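Local coordinates for protein flavodoxin (Streptococcus pneumoniae, PDB 5LJI) that carries a non-covalently bound flavin mononucleotide and probably serves as a low-potential electron donor to redox enzymes, at residues A[2-7]-A[29-34]; A[36-41]-A[65-70]; A[69-74]-A[103-108]; A[78-83]-A[110-115]. One frame throughout, in Å; residues are numbered along the deposited sequence.

The four contacts follow the sheet of this flavodoxin and the helices on one of its faces. Contact 1 pairs strands 3-8 and 32-37; contact 2 takes over where the latter strand ends, and Asp36 N lies 3.0 Å from Ile6 O. Both contribute to one calcium site, Asp34 from contact 1 and Asp36 from contact 2. Contacts 2 and 3, with centres about 11 Å apart, share Met69 and Asp70 and pack Met68 SE on Phe105 CZ at 3.8 Å. Contact 4, centred about 13 Å from contact 3, adjoins it in sequence. The FMN comes nearest to contact 2, about 7 Å from the Glu67 side chain.

Contact 1: A[2-7]-A[29-34]; sequences ALAKIV and LGLDVD. With CA (calcium ion), chain D.
Ala4 and Val33 sit side by side where two parallel strands, 3-7 and 32-34, are zipped together by their backbones. Strand 32-34 holds Ala4 by both its N-H and its C=O: Ala4 N gives a nearly straight bond to Asp32 O at 2.9 Å, and Ala4 O receives Asp34 N at 3.0 Å. Ile6 N then bonds to Asp34 O at 2.9 Å, which completes the parallel pattern. The face bearing Ala4, Ile6 and Val33 is buried. Ile6 CD1 leans on Val33 CG2 at 4.0 Å, and helix 14-28 closes over them through Leu26, Ala19 and Ala23. The face with Leu3, Lys5, Asp32 and Asp34 is open and polar. Its one close apolar touch comes from Leu3, which turns CG away from its own N (chi1 177°) and lays CD1 against Asp32 CB at 3.4 Å, while the Asp32 carboxylate lies toward solvent. Lys5 NZ stays 3.8 Å from Asp34 OD2, a long approach. Asp34 spends its carboxylate on calcium, binding through OD2 at 2.3 Å and OD1 at 2.5 Å. Asp36 also binds this ion, so the calcium probably offsets the charge of two acids gathered on an edge strand.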
loop_
_atom_site.group_PDB
_atom_site.type_symbol
_atom_site.label_atom_id
_atom_site.label_comp_id
_atom_site.label_asym_id
_atom_site.label_seq_id
_atom_site.Cartn_x
_atom_site.Cartn_y
_atom_site.Cartn_z
ATOM N N ALA A 2 4.031 -17.082 5.798
ATOM C CA ALA A 2 4.090 -15.998 4.783
ATOM C C ALA A 2 4.315 -14.631 5.418
ATOM O O ALA A 2 3.769 -14.322 6.497
ATOM C CB ALA A 2 2.823 -15.990 3.937
ATOM N N LEU A 3 5.109 -13.811 4.732
ATOM C CA LEU A 3 5.500 -12.501 5.233
ATOM C C LEU A 3 4.964 -11.433 4.296
ATOM O O LEU A 3 5.205 -11.489 3.087
ATOM C CB LEU A 3 7.040 -12.364 5.291
ATOM C CG LEU A 3 7.623 -10.993 5.751
ATOM C CD1 LEU A 3 7.195 -10.526 7.135
ATOM C CD2 LEU A 3 9.125 -11.093 5.711
ATOM N N ALA A 4 4.241 -10.480 4.860
ATOM C CA ALA A 4 3.800 -9.280 4.131
ATOM C C ALA A 4 4.575 -8.074 4.657
ATOM O O ALA A 4 4.774 -7.938 5.858
ATOM C CB ALA A 4 2.318 -9.054 4.285
ATOM N N LYS A 5 5.084 -7.274 3.726
ATOM C CA LYS A 5 5.682 -5.989 4.029
ATOM C C LYS A 5 4.771 -4.872 3.523
ATOM O O LYS A 5 4.283 -4.921 2.409
ATOM C CB LYS A 5 7.072 -5.919 3.393
ATOM C CG LYS A 5 8.071 -6.808 4.167
ATOM C CD LYS A 5 9.387 -6.984 3.396
ATOM C CE LYS A 5 10.459 -7.635 4.265
ATOM N NZ LYS A 5 11.108 -6.537 5.051
ATOM N N ILE A 6 4.512 -3.939 4.420
ATOM C CA ILE A 6 3.729 -2.789 4.226
ATOM C C ILE A 6 4.629 -1.590 4.468
ATOM O O ILE A 6 5.234 -1.433 5.529
ATOM C CB ILE A 6 2.563 -2.704 5.237
ATOM C CG1 ILE A 6 1.641 -3.931 5.061
ATOM C CG2 ILE A 6 1.815 -1.378 5.118
ATOM C CD1 ILE A 6 0.632 -4.112 6.149
ATOM N N VAL A 7 4.651 -0.721 3.478
ATOM C CA VAL A 7 5.331 0.546 3.528
ATOM C C VAL A 7 4.367 1.719 3.344
ATOM O O VAL A 7 3.608 1.755 2.387
ATOM C CB VAL A 7 6.466 0.574 2.450
ATOM C CG1 VAL A 7 7.167 1.924 2.508
ATOM C CG2 VAL A 7 7.500 -0.546 2.657
ATOM N N LEU A 29 -4.882 -13.027 10.782
ATOM C CA LEU A 29 -4.999 -14.141 9.844
ATOM C C LEU A 29 -3.796 -15.049 9.758
ATOM O O LEU A 29 -3.751 -15.928 8.906
ATOM C CB LEU A 29 -5.294 -13.594 8.451
ATOM C CG LEU A 29 -6.626 -12.894 8.312
ATOM C CD1 LEU A 29 -6.653 -12.084 7.042
ATOM C CD2 LEU A 29 -7.744 -13.947 8.298
ATOM N N GLY A 30 -2.794 -14.825 10.604
ATOM C CA GLY A 30 -1.671 -15.743 10.699
ATOM C C GLY A 30 -0.429 -15.450 9.874
ATOM O O GLY A 30 0.457 -16.300 9.787
ATOM N N LEU A 31 -0.322 -14.265 9.278
ATOM C CA LEU A 31 0.911 -13.901 8.552
ATOM C C LEU A 31 1.901 -13.216 9.474
ATOM O O LEU A 31 1.514 -12.593 10.445
ATOM C CB LEU A 31 0.584 -12.971 7.371
ATOM C CG LEU A 31 -0.007 -13.677 6.149
ATOM C CD1 LEU A 31 -1.438 -14.112 6.374
ATOM C CD2 LEU A 31 0.069 -12.749 4.947
ATOM N N ASP A 32 3.177 -13.303 9.137
ATOM C CA ASP A 32 4.181 -12.354 9.626
ATOM C C ASP A 32 3.918 -11.050 8.898
ATOM O O ASP A 32 3.721 -11.089 7.699
ATOM C CB ASP A 32 5.573 -12.762 9.181
ATOM C CG ASP A 32 6.409 -13.347 10.270
ATOM O OD1 ASP A 32 5.915 -14.263 11.020
ATOM O OD2 ASP A 32 7.596 -12.903 10.294
ATOM N N VAL A 33 3.939 -9.921 9.598
ATOM C CA VAL A 33 3.900 -8.662 8.924
ATOM C C VAL A 33 4.898 -7.646 9.498
ATOM O O VAL A 33 5.068 -7.533 10.716
ATOM C CB VAL A 33 2.422 -8.122 8.695
ATOM C CG1 VAL A 33 1.368 -8.877 9.442
ATOM C CG2 VAL A 33 2.288 -6.615 8.859
ATOM N N ASP A 34 5.547 -6.927 8.593
ATOM C CA ASP A 34 6.421 -5.778 8.908
ATOM C C ASP A 34 5.738 -4.490 8.337
ATOM O O ASP A 34 5.227 -4.505 7.219
ATOM C CB ASP A 34 7.851 -5.951 8.276
ATOM C CG ASP A 34 8.980 -5.013 8.968
ATOM O OD1 ASP A 34 8.716 -4.561 10.160
ATOM O OD2 ASP A 34 10.129 -4.740 8.297
HETATM CA CA CA D . 10.659 -3.036 9.684
#

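Contact 2: A[36-41]-A[65-70]; sequences DECTTV and PDEMMD. With CA (calcium ion), chain D.
Cys38 points its CB at the 65-70 segment and meets both Glu67 and the selenomethionine at position 68. The selenium of Met68 rests on Cys38 CB at 3.4 Å, with the methyl CE turned off to one side, 3.9 Å from the same carbon. Although the Met68 CB starts away from Cys38, a bend at chi2 (-41°) brings the selenium back against it. One atom farther out, Cys38 SG sits between the backbone N and the carbonyl carbon of its own residue (chi1 60°), which aims it at the Glu67 side: it lies 3.3 Å from Glu67 O and 3.7 Å from Glu67 CG. Glu67 itself turns its carboxylate elsewhere, with OE2 hydrogen-bonded to Tyr57 OH. The loop carrying Cys38 is braced from within, since Glu37 O accepts both Thr40 N at 3.0 Å and Thr40 OG1 at 2.6 Å, the hydroxyl lying in the carbonyl plane on a lone pair. Just upstream, Asp36 binds calcium with both carboxylate oxygens. The contact thus joins the end of edge strand 32-37 to the approach to helix 69-75, with Val7 of strand 3-8 beside Cys38, and Val54 and Thr56 of strand 51-57 against Met68.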
loop_
_atom_site.group_PDB
_atom_site.type_symbol
_atom_site.label_atom_id
_atom_site.label_comp_id
_atom_site.label_asym_id
_atom_site.label_seq_id
_atom_site.Cartn_x
_atom_site.Cartn_y
_atom_site.Cartn_z
ATOM N N ASP A 36 6.557 -0.309 7.972
ATOM C CA ASP A 36 7.597 0.731 7.998
ATOM C C ASP A 36 7.164 1.999 7.299
ATOM O O ASP A 36 6.459 1.982 6.264
ATOM C CB ASP A 36 8.905 0.223 7.331
ATOM C CG ASP A 36 9.581 -0.887 8.137
ATOM O OD1 ASP A 36 10.304 -0.572 9.120
ATOM O OD2 ASP A 36 9.408 -2.094 7.790
ATOM N N GLU A 37 7.628 3.097 7.860
ATOM C CA GLU A 37 7.564 4.413 7.239
ATOM C C GLU A 37 8.526 4.412 6.009
ATOM O O GLU A 37 9.622 3.884 6.123
ATOM C CB GLU A 37 7.938 5.420 8.317
ATOM C CG GLU A 37 8.662 6.662 7.803
ATOM C CD GLU A 37 7.753 7.542 6.989
ATOM O OE1 GLU A 37 6.543 7.448 7.294
ATOM O OE2 GLU A 37 8.230 8.323 6.110
ATOM N N CYS A 38 8.093 4.950 4.848
ATOM C CA CYS A 38 8.847 4.881 3.584
ATOM C C CYS A 38 10.281 5.424 3.623
ATOM O O CYS A 38 11.095 5.050 2.792
ATOM C CB CYS A 38 8.105 5.588 2.422
ATOM S SG CYS A 38 7.759 7.366 2.646
ATOM N N THR A 39 10.555 6.316 4.568
ATOM C CA THR A 39 11.868 6.954 4.718
ATOM C C THR A 39 12.874 6.053 5.399
ATOM O O THR A 39 14.059 6.319 5.369
ATOM C CB THR A 39 11.658 8.226 5.570
ATOM O OG1 THR A 39 11.357 9.312 4.685
ATOM C CG2 THR A 39 12.822 8.576 6.488
ATOM N N THR A 40 12.398 5.000 6.044
ATOM C CA THR A 40 13.224 4.196 6.931
ATOM C C THR A 40 13.655 2.884 6.306
ATOM O O THR A 40 14.286 2.062 6.964
ATOM C CB THR A 40 12.456 3.871 8.229
ATOM O OG1 THR A 40 11.298 3.036 7.940
ATOM C CG2 THR A 40 12.024 5.163 8.934
ATOM N N VAL A 41 13.324 2.668 5.044
ATOM C CA VAL A 41 13.364 1.327 4.500
ATOM C C VAL A 41 13.674 1.409 2.993
ATOM O O VAL A 41 13.353 2.381 2.381
ATOM C CB VAL A 41 11.974 0.690 4.810
ATOM C CG1 VAL A 41 11.188 0.306 3.559
ATOM C CG2 VAL A 41 12.076 -0.446 5.832
ATOM N N PRO A 65 3.475 11.847 -2.351
ATOM C CA PRO A 65 4.123 12.608 -1.302
ATOM C C PRO A 65 5.667 12.742 -1.548
ATOM O O PRO A 65 6.320 11.773 -1.926
ATOM C CB PRO A 65 3.834 11.765 -0.061
ATOM C CG PRO A 65 2.589 10.972 -0.413
ATOM C CD PRO A 65 2.853 10.614 -1.838
ATOM N N ASP A 66 6.214 13.930 -1.317
ATOM C CA ASP A 66 7.675 14.248 -1.373
ATOM C C ASP A 66 8.545 13.140 -0.811
ATOM O O ASP A 66 9.485 12.637 -1.475
ATOM C CB ASP A 66 7.902 15.553 -0.548
ATOM C CG ASP A 66 9.289 16.203 -0.751
ATOM O OD1 ASP A 66 10.136 15.659 -1.503
ATOM O OD2 ASP A 66 9.527 17.295 -0.137
ATOM N N GLU A 67 8.215 12.741 0.416
ATOM C CA GLU A 67 8.949 11.714 1.134
ATOM C C GLU A 67 8.863 10.301 0.496
ATOM O O GLU A 67 9.620 9.435 0.905
ATOM C CB GLU A 67 8.519 11.662 2.609
ATOM C CG GLU A 67 7.149 11.043 2.881
ATOM C CD GLU A 67 6.020 12.073 2.876
ATOM O OE1 GLU A 67 6.121 13.124 2.186
ATOM O OE2 GLU A 67 5.004 11.818 3.529
HETATM N N MSE A 68 7.964 10.091 -0.481
HETATM C CA MSE A 68 7.662 8.749 -1.046
HETATM C C MSE A 68 8.415 8.612 -2.335
HETATM O O MSE A 68 8.495 7.534 -2.887
HETATM C CB MSE A 68 6.181 8.580 -1.437
HETATM C CG MSE A 68 5.280 7.572 -0.707
HETATM SE SE MSE A 68 6.218 5.852 -0.358
HETATM C CE MSE A 68 4.683 5.060 0.594
HETATM N N MSE A 69 8.981 9.718 -2.810
HETATM C CA MSE A 69 9.545 9.844 -4.170
HETATM C C MSE A 69 10.678 8.919 -4.412
HETATM O O MSE A 69 10.714 8.235 -5.432
HETATM C CB MSE A 69 10.023 11.288 -4.454
HETATM C CG MSE A 69 10.225 11.646 -5.951
HETATM SE SE MSE A 69 11.054 13.458 -6.219
HETATM C CE MSE A 69 9.399 14.321 -5.559
ATOM N N ASP A 70 11.632 8.908 -3.487
ATOM C CA ASP A 70 12.746 8.026 -3.569
ATOM C C ASP A 70 12.292 6.579 -3.650
ATOM O O ASP A 70 12.830 5.779 -4.429
ATOM C CB ASP A 70 13.579 8.194 -2.315
ATOM C CG ASP A 70 14.987 8.449 -2.636
ATOM O OD1 ASP A 70 15.637 7.463 -3.125
ATOM O OD2 ASP A 70 15.380 9.668 -2.483
HETATM CA CA CA D . 10.659 -3.036 9.684
#

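Contact 3: A[69-74]-A[103-108]; sequences MDFYED and DDFDRV
Tyr72 carries this helix-helix contact, reaching from helix 69-74 as a knob into a hole made by Asp104, Phe105, Arg107 and Val108. Its CG stands anti to the backbone N (chi1 -178°), which sends the ring outward to the second helix. One edge of that ring drives into the face of Phe105 in a T-shaped stack: the planes stand at 88°, the centroids are 5.1 Å apart, and Tyr72 CD1 hangs over the middle of the Phe105 ring, 3.7 Å from Phe105 CZ. Farther out, Val108 CG2 presses obliquely on the ring, 3.3 Å from Tyr72 CZ and 3.2 Å from Tyr72 OH, so packing is close at the phenol end. Val108 can do this because its CG2 lies anti to its carbonyl carbon while CG1 takes the position anti to N. Asp104 O, 3.5 Å from Tyr72 OH, is a weak and unsettled partner for the hydroxyl. Beside it, Arg107 turns back over its own helix: NH1 makes a salt bridge to Asp104 OD1 at 3.2 Å, and one face of the guanidinium lies above Asp104 CA. Deeper in, Phe71 CD1 touches Phe105 CE1 at 4.2 Å, and both rings rest on Val54 of strand 51-57. The helix segments run at 27° to each other with axes 11.0 Å apart. Two roughly parallel helices side by side on the sheet, each linking successive parallel strands, are what the doubly wound alpha/beta flavodoxin fold produces.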
loop_
_atom_site.group_PDB
_atom_site.type_symbol
_atom_site.label_atom_id
_atom_site.label_comp_id
_atom_site.label_asym_id
_atom_site.label_seq_id
_atom_site.Cartn_x
_atom_site.Cartn_y
_atom_site.Cartn_z
HETATM N N MSE A 69 8.981 9.718 -2.810
HETATM C CA MSE A 69 9.545 9.844 -4.170
HETATM C C MSE A 69 10.678 8.919 -4.412
HETATM O O MSE A 69 10.714 8.235 -5.432
HETATM C CB MSE A 69 10.023 11.288 -4.454
HETATM C CG MSE A 69 10.225 11.646 -5.951
HETATM SE SE MSE A 69 11.054 13.458 -6.219
HETATM C CE MSE A 69 9.399 14.321 -5.559
ATOM N N ASP A 70 11.632 8.908 -3.487
ATOM C CA ASP A 70 12.746 8.026 -3.569
ATOM C C ASP A 70 12.292 6.579 -3.650
ATOM O O ASP A 70 12.830 5.779 -4.429
ATOM C CB ASP A 70 13.579 8.194 -2.315
ATOM C CG ASP A 70 14.987 8.449 -2.636
ATOM O OD1 ASP A 70 15.637 7.463 -3.125
ATOM O OD2 ASP A 70 15.380 9.668 -2.483
ATOM N N PHE A 71 11.347 6.246 -2.776
ATOM C CA PHE A 71 10.921 4.864 -2.625
ATOM C C PHE A 71 10.255 4.409 -3.932
ATOM O O PHE A 71 10.542 3.315 -4.416
ATOM C CB PHE A 71 9.971 4.743 -1.423
ATOM C CG PHE A 71 9.547 3.355 -1.134
ATOM C CD1 PHE A 71 8.434 2.828 -1.748
ATOM C CD2 PHE A 71 10.283 2.560 -0.266
ATOM C CE1 PHE A 71 8.027 1.521 -1.482
ATOM C CE2 PHE A 71 9.900 1.267 -0.003
ATOM C CZ PHE A 71 8.761 0.730 -0.613
ATOM N N TYR A 72 9.419 5.293 -4.496
ATOM C CA TYR A 72 8.692 5.030 -5.759
ATOM C C TYR A 72 9.667 4.718 -6.879
ATOM O O TYR A 72 9.523 3.709 -7.603
ATOM C CB TYR A 72 7.872 6.230 -6.127
ATOM C CG TYR A 72 6.999 6.178 -7.376
ATOM C CD1 TYR A 72 5.689 5.712 -7.288
ATOM C CD2 TYR A 72 7.418 6.711 -8.593
ATOM C CE1 TYR A 72 4.835 5.704 -8.364
ATOM C CE2 TYR A 72 6.559 6.703 -9.695
ATOM C CZ TYR A 72 5.240 6.198 -9.557
ATOM O OH TYR A 72 4.298 6.167 -10.599
ATOM N N GLU A 73 10.704 5.542 -6.940
ATOM C CA GLU A 73 11.690 5.433 -8.017
ATOM C C GLU A 73 12.454 4.157 -7.858
ATOM O O GLU A 73 12.627 3.447 -8.817
ATOM C CB GLU A 73 12.644 6.607 -7.993
ATOM C CG GLU A 73 12.031 7.907 -8.438
ATOM C CD GLU A 73 13.146 8.983 -8.536
ATOM O OE1 GLU A 73 13.906 9.203 -7.539
ATOM O OE2 GLU A 73 13.318 9.574 -9.613
ATOM N N ASP A 74 12.835 3.813 -6.612
ATOM C CA ASP A 74 13.525 2.573 -6.378
ATOM C C ASP A 74 12.600 1.359 -6.633
ATOM O O ASP A 74 13.037 0.363 -7.158
ATOM C CB ASP A 74 14.030 2.509 -4.956
ATOM C CG ASP A 74 15.085 3.583 -4.622
ATOM O OD1 ASP A 74 15.519 4.406 -5.464
ATOM O OD2 ASP A 74 15.468 3.598 -3.450
ATOM N N ASP A 103 -3.279 4.781 -7.754
ATOM C CA ASP A 103 -3.144 4.371 -9.154
ATOM C C ASP A 103 -1.699 4.439 -9.674
ATOM O O ASP A 103 -1.247 3.577 -10.455
ATOM C CB ASP A 103 -3.979 5.285 -10.053
ATOM C CG ASP A 103 -5.459 5.185 -9.790
ATOM O OD1 ASP A 103 -5.975 4.223 -9.166
ATOM O OD2 ASP A 103 -6.131 6.128 -10.206
ATOM N N ASP A 104 -0.958 5.454 -9.269
ATOM C CA ASP A 104 0.432 5.520 -9.673
ATOM C C ASP A 104 1.196 4.318 -9.158
ATOM O O ASP A 104 1.944 3.670 -9.913
ATOM C CB ASP A 104 1.096 6.801 -9.193
ATOM C CG ASP A 104 0.416 8.042 -9.729
ATOM O OD1 ASP A 104 -0.189 7.954 -10.798
ATOM O OD2 ASP A 104 0.474 9.128 -9.101
ATOM N N PHE A 105 1.058 4.002 -7.871
ATOM C CA PHE A 105 1.813 2.854 -7.309
ATOM C C PHE A 105 1.359 1.539 -7.930
ATOM O O PHE A 105 2.123 0.579 -8.034
ATOM C CB PHE A 105 1.708 2.763 -5.764
ATOM C CG PHE A 105 2.829 3.458 -5.053
ATOM C CD1 PHE A 105 4.085 2.839 -4.927
ATOM C CD2 PHE A 105 2.662 4.695 -4.543
ATOM C CE1 PHE A 105 5.161 3.478 -4.316
ATOM C CE2 PHE A 105 3.740 5.359 -3.909
ATOM C CZ PHE A 105 4.992 4.761 -3.816
ATOM N N ASP A 106 0.100 1.490 -8.280
ATOM C CA ASP A 106 -0.495 0.301 -8.869
ATOM C C ASP A 106 0.229 -0.018 -10.190
ATOM O O ASP A 106 0.690 -1.132 -10.404
ATOM C CB ASP A 106 -1.968 0.612 -9.106
ATOM C CG ASP A 106 -2.786 -0.591 -9.392
ATOM O OD1 ASP A 106 -2.303 -1.543 -10.060
ATOM O OD2 ASP A 106 -3.943 -0.576 -8.945
ATOM N N ARG A 107 0.352 0.983 -11.047
ATOM C CA ARG A 107 0.988 0.796 -12.335
ATOM C C ARG A 107 2.498 0.598 -12.219
ATOM O O ARG A 107 3.085 -0.157 -12.981
ATOM C CB ARG A 107 0.640 1.939 -13.312
ATOM C CG ARG A 107 1.226 3.290 -12.969
ATOM C CD ARG A 107 1.435 4.154 -14.203
ATOM N NE ARG A 107 2.029 5.431 -13.821
ATOM C CZ ARG A 107 1.336 6.538 -13.566
ATOM N NH1 ARG A 107 0.014 6.546 -13.675
ATOM N NH2 ARG A 107 1.979 7.643 -13.200
ATOM N N VAL A 108 3.151 1.209 -11.240
ATOM C CA VAL A 108 4.530 0.799 -11.014
ATOM C C VAL A 108 4.643 -0.672 -10.538
ATOM O O VAL A 108 5.462 -1.430 -11.024
ATOM C CB VAL A 108 5.249 1.713 -10.033
ATOM C CG1 VAL A 108 6.624 1.134 -9.753
ATOM C CG2 VAL A 108 5.370 3.108 -10.616
#

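Contact 4: A[78-83]-A[110-115]; sequences LNLNGK and VSTGAE
Leu78 opens the contact with its carbonyl, whose O lies 3.4 Å from Thr112 CB, just beyond Ser111. Asn79 turns its side chain back on its own loop: OD1 accepts Asn81 N at 2.9 Å, an Asx turn, and also Asn81 ND2, the two donors coming from opposite faces of the amide plane. Leu80 makes the firm backbone link, its N bonding almost straight (170°) to Thr112 O at 2.8 Å. Its CB and CD2 both pack against the Thr112 side chain, with CB 4.0 Å from Ala114 CB as well; the Thr112 hydroxyl is meanwhile taken up by Phe109 O. The Asn81 amide comes up against Gly113, the residue of positive phi that leaves the helix, with Asn81 OD1 3.0 Å from Gly113 O, two acceptors with no bond between them. A type II turn runs from Leu80 to Lys83, and Gly82 takes the position in it that needs positive phi. Gly82 N leans toward Glu115 OE1 at 2.7 Å, but the bond is bent and weak. Lys83 ends the run by offering its carbonyl O to Glu115 N at 3.0 Å and 176°, while its ammonium end turns the other way to Leu47 O and Ala49 O. The bond between Lys83 O and Glu115 N begins the alignment of strands 84-91 and 115-124, which Glu115 continues with Tyr85. The loop after helix 69-75 is thereby fastened to the turn leaving helix 100-111, just where these two neighbouring strands enter the sheet.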
loop_
_atom_site.group_PDB
_atom_site.type_symbol
_atom_site.label_atom_id
_atom_site.label_comp_id
_atom_site.label_asym_id
_atom_site.label_seq_id
_atom_site.Cartn_x
_atom_site.Cartn_y
_atom_site.Cartn_z
ATOM N N LEU A 78 12.801 -2.704 -9.560
ATOM C CA LEU A 78 12.872 -4.068 -9.083
ATOM C C LEU A 78 12.139 -5.061 -9.954
ATOM O O LEU A 78 11.203 -4.725 -10.672
ATOM C CB LEU A 78 12.223 -4.174 -7.697
ATOM C CG LEU A 78 12.806 -3.369 -6.540
ATOM C CD1 LEU A 78 11.850 -3.497 -5.358
ATOM C CD2 LEU A 78 14.220 -3.828 -6.185
ATOM N N ASN A 79 12.544 -6.322 -9.806
ATOM C CA ASN A 79 11.787 -7.413 -10.363
ATOM C C ASN A 79 11.157 -8.123 -9.207
ATOM O O ASN A 79 11.832 -8.643 -8.316
ATOM C CB ASN A 79 12.632 -8.414 -11.154
ATOM C CG ASN A 79 11.935 -9.772 -11.245
ATOM O OD1 ASN A 79 10.780 -9.892 -11.621
ATOM N ND2 ASN A 79 12.631 -10.787 -10.811
ATOM N N LEU A 80 9.834 -8.138 -9.232
ATOM C CA LEU A 80 9.055 -8.735 -8.152
ATOM C C LEU A 80 8.128 -9.814 -8.717
ATOM O O LEU A 80 7.104 -10.112 -8.117
ATOM C CB LEU A 80 8.257 -7.606 -7.459
ATOM C CG LEU A 80 8.813 -6.857 -6.235
ATOM C CD1 LEU A 80 10.292 -6.976 -5.936
ATOM C CD2 LEU A 80 8.398 -5.410 -6.330
ATOM N N ASN A 81 8.475 -10.406 -9.861
ATOM C CA ASN A 81 7.754 -11.632 -10.321
ATOM C C ASN A 81 7.735 -12.681 -9.272
ATOM O O ASN A 81 8.682 -12.812 -8.549
ATOM C CB ASN A 81 8.376 -12.228 -11.565
ATOM C CG ASN A 81 7.727 -11.707 -12.811
ATOM O OD1 ASN A 81 6.535 -11.956 -13.057
ATOM N ND2 ASN A 81 8.474 -10.949 -13.579
ATOM N N GLY A 82 6.617 -13.375 -9.139
ATOM C CA GLY A 82 6.399 -14.268 -7.986
ATOM C C GLY A 82 5.946 -13.635 -6.659
ATOM O O GLY A 82 5.609 -14.351 -5.733
ATOM N N LYS A 83 5.986 -12.306 -6.525
ATOM C CA LYS A 83 5.373 -11.641 -5.362
ATOM C C LYS A 83 3.946 -11.239 -5.708
ATOM O O LYS A 83 3.629 -11.069 -6.886
ATOM C CB LYS A 83 6.115 -10.356 -4.944
ATOM C CG LYS A 83 7.626 -10.423 -4.910
ATOM C CD LYS A 83 8.152 -11.514 -4.029
ATOM C CE LYS A 83 9.670 -11.394 -3.924
ATOM N NZ LYS A 83 10.201 -12.330 -2.913
ATOM N N VAL A 110 2.819 -3.137 -11.293
ATOM C CA VAL A 110 2.566 -3.995 -12.429
ATOM C C VAL A 110 3.858 -4.139 -13.266
ATOM O O VAL A 110 4.222 -5.239 -13.692
ATOM C CB VAL A 110 1.430 -3.421 -13.309
ATOM C CG1 VAL A 110 1.318 -4.243 -14.586
ATOM C CG2 VAL A 110 0.092 -3.469 -12.565
ATOM N N SER A 111 4.538 -3.017 -13.463
ATOM C CA SER A 111 5.867 -2.973 -14.126
ATOM C C SER A 111 6.871 -3.916 -13.573
ATOM O O SER A 111 7.730 -4.346 -14.309
ATOM C CB SER A 111 6.536 -1.621 -13.978
ATOM O OG SER A 111 5.769 -0.697 -14.653
ATOM N N THR A 112 6.841 -4.139 -12.271
ATOM C CA THR A 112 7.847 -4.969 -11.608
ATOM C C THR A 112 7.598 -6.464 -11.866
ATOM O O THR A 112 8.418 -7.292 -11.489
ATOM C CB THR A 112 7.831 -4.745 -10.063
ATOM O OG1 THR A 112 6.590 -5.196 -9.521
ATOM C CG2 THR A 112 7.996 -3.256 -9.696
ATOM N N GLY A 113 6.426 -6.827 -12.399
ATOM C CA GLY A 113 6.106 -8.258 -12.617
ATOM C C GLY A 113 5.289 -8.844 -11.496
ATOM O O GLY A 113 4.826 -9.984 -11.586
ATOM N N ALA A 114 5.122 -8.095 -10.408
ATOM C CA ALA A 114 4.268 -8.552 -9.318
ATOM C C ALA A 114 2.821 -8.729 -9.740
ATOM O O ALA A 114 2.339 -8.012 -10.596
ATOM C CB ALA A 114 4.307 -7.601 -8.149
ATOM N N GLU A 115 2.146 -9.673 -9.085
ATOM C CA GLU A 115 0.762 -9.996 -9.370
ATOM C C GLU A 115 -0.092 -9.301 -8.316
ATOM O O GLU A 115 0.090 -9.501 -7.108
ATOM C CB GLU A 115 0.452 -11.544 -9.375
ATOM C CG GLU A 115 1.550 -12.521 -8.898
ATOM C CD GLU A 115 2.785 -12.602 -9.836
ATOM O OE1 GLU A 115 3.920 -12.902 -9.365
ATOM O OE2 GLU A 115 2.646 -12.339 -11.054
#